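Local coordinates for L-threonine 3-dehydrogenase (Clostridioides difficile, PDB 7OL1), which probably oxidises L-threonine at its hydroxyl-bearing carbon, using NAD as coenzyme, at residues A[113-118]-A[164-169]. Residues are numbered along the deposited sequence; the frame is centred on the assembly and turned at random.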
loop_
_atom_site.group_PDB
_atom_site.type_symbol
_atom_site.label_atom_id
_atom_site.label_comp_id
_atom_site.label_asym_id
_atom_site.label_seq_id
_atom_site.Cartn_x
_atom_site.Cartn_y
_atom_site.Cartn_z
ATOM N N ASN A 113 -2.710 12.410 -4.019
ATOM C CA ASN A 113 -2.905 12.660 -5.474
ATOM C C ASN A 113 -1.536 12.723 -6.164
ATOM O O ASN A 113 -1.288 11.926 -7.111
ATOM C CB ASN A 113 -3.740 13.910 -5.778
ATOM C CG ASN A 113 -3.671 14.308 -7.249
ATOM O OD1 ASN A 113 -3.975 13.510 -8.137
ATOM N ND2 ASN A 113 -3.231 15.526 -7.538
ATOM N N LEU A 114 -0.653 13.605 -5.703
ATOM C CA LEU A 114 0.658 13.790 -6.382
ATOM C C LEU A 114 1.441 12.484 -6.318
ATOM O O LEU A 114 1.985 12.103 -7.346
ATOM C CB LEU A 114 1.478 14.932 -5.773
ATOM C CG LEU A 114 2.894 15.077 -6.366
ATOM C CD1 LEU A 114 2.854 15.320 -7.848
ATOM C CD2 LEU A 114 3.659 16.207 -5.697
ATOM N N ASN A 115 1.521 11.846 -5.143
ATOM C CA ASN A 115 2.515 10.761 -4.893
ATOM C C ASN A 115 2.048 9.508 -5.625
ATOM O O ASN A 115 2.922 8.763 -6.111
ATOM C CB ASN A 115 2.795 10.510 -3.408
ATOM C CG ASN A 115 3.458 11.685 -2.711
ATOM O OD1 ASN A 115 3.663 12.735 -3.309
ATOM N ND2 ASN A 115 3.785 11.534 -1.437
ATOM N N MET A 116 0.734 9.337 -5.769
ATOM C CA MET A 116 0.154 8.096 -6.339
ATOM C C MET A 116 -0.284 8.300 -7.800
ATOM O O MET A 116 0.072 7.450 -8.620
ATOM C CB MET A 116 -0.988 7.616 -5.441
ATOM C CG MET A 116 -0.535 7.422 -3.993
ATOM S SD MET A 116 0.884 6.254 -3.812
ATOM C CE MET A 116 0.160 4.839 -4.638
ATOM N N ASN A 117 -0.971 9.388 -8.154
ATOM C CA ASN A 117 -1.366 9.606 -9.567
ATOM C C ASN A 117 -0.093 9.956 -10.337
ATOM O O ASN A 117 0.078 9.477 -11.511
ATOM C CB ASN A 117 -2.515 10.601 -9.714
ATOM C CG ASN A 117 -3.760 10.089 -9.010
ATOM O OD1 ASN A 117 -4.162 8.915 -9.124
ATOM N ND2 ASN A 117 -4.373 10.979 -8.254
ATOM N N GLY A 118 0.810 10.713 -9.720
ATOM C CA GLY A 118 2.098 10.986 -10.395
ATOM C C GLY A 118 2.780 9.672 -10.750
ATOM O O GLY A 118 3.158 9.492 -11.913
ATOM N N GLY A 164 4.301 7.975 4.402
ATOM C CA GLY A 164 4.632 6.542 4.532
ATOM C C GLY A 164 3.656 5.668 3.772
ATOM O O GLY A 164 4.062 4.776 3.009
ATOM N N VAL A 165 2.377 5.907 3.945
ATOM C CA VAL A 165 1.373 5.071 3.237
ATOM C C VAL A 165 1.619 5.145 1.727
ATOM O O VAL A 165 1.411 4.125 1.058
ATOM C CB VAL A 165 -0.031 5.561 3.595
ATOM C CG1 VAL A 165 -1.101 4.973 2.676
ATOM C CG2 VAL A 165 -0.308 5.296 5.066
ATOM N N THR A 166 1.966 6.325 1.197
ATOM C CA THR A 166 2.106 6.514 -0.264
ATOM C C THR A 166 3.340 5.710 -0.693
ATOM O O THR A 166 3.240 5.023 -1.723
ATOM C CB THR A 166 2.104 7.986 -0.711
ATOM O OG1 THR A 166 3.214 8.736 -0.228
ATOM C CG2 THR A 166 0.864 8.733 -0.283
ATOM N N LYS A 167 4.399 5.687 0.121
ATOM C CA LYS A 167 5.662 4.952 -0.178
ATOM C C LYS A 167 5.433 3.420 -0.147
ATOM O O LYS A 167 5.911 2.679 -1.088
ATOM C CB LYS A 167 6.753 5.489 0.745
ATOM C CG LYS A 167 7.172 6.923 0.425
ATOM C CD LYS A 167 7.642 7.152 -1.026
ATOM C CE LYS A 167 6.555 7.553 -2.020
ATOM N NZ LYS A 167 7.000 7.460 -3.431
ATOM N N VAL A 168 4.628 2.920 0.776
ATOM C CA VAL A 168 4.345 1.464 0.756
ATOM C C VAL A 168 3.491 1.140 -0.461
ATOM O O VAL A 168 3.802 0.150 -1.132
ATOM C CB VAL A 168 3.671 0.973 2.047
ATOM C CG1 VAL A 168 3.307 -0.498 1.917
ATOM C CG2 VAL A 168 4.546 1.265 3.249
ATOM N N SER A 169 2.389 1.866 -0.656
ATOM C CA SER A 169 1.465 1.701 -1.815
ATOM C C SER A 169 2.282 1.699 -3.106
ATOM O O SER A 169 2.039 0.833 -3.972
ATOM C CB SER A 169 0.424 2.773 -1.858
ATOM O OG SER A 169 -0.491 2.619 -0.794
#
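Asn115 on helix 108-129 and Thr166 on helix 162-181 face each other where the two segments run nearly parallel, 7° between their N-to-C directions. Their axes come within 9.7 Å, and the CA atoms of Asn115 and Thr166 are 6.3 Å apart. The amide of Asn115 reaches across: ND2 donates to OG1 of Thr166 over 3.1 Å, almost straight at 173°, and the hydroxyl oxygen lies in the amide plane. Asparagine suits this place because its other end, OD1, accepts from the backbone N of Leu99, so bonds at both ends fix the rotation of the amide. Thr166 holds OG1 between its backbone N and carbonyl carbon (chi1 65°), where the hydroxyl also bonds to O of Tyr163 in the preceding turn. Its CB lies 3.8 Å from CB of Asn115, adding apolar packing beside the polar bond. Met116 fills the next level. Bent at chi2 and chi3, its flexible chain brings SD to 3.8 Å from CB of Thr166 and rests CE against CB of Ser169, while also packing on Trp112 of the second subunit. Ser169 lies at the dimer interface, its OG hydrogen-bonded to OG of Ser169 in the second subunit. These helices flank the parallel sheet of the Rossmann-type domain, consistent with the helix pair that extended short-chain dehydrogenases commonly contribute to a four-helix dimer interface. In this buried seam the amide and hydroxyl satisfy each other, with Leu99 and Tyr163 as their further partners, and the methionine adds apolar contact alongside.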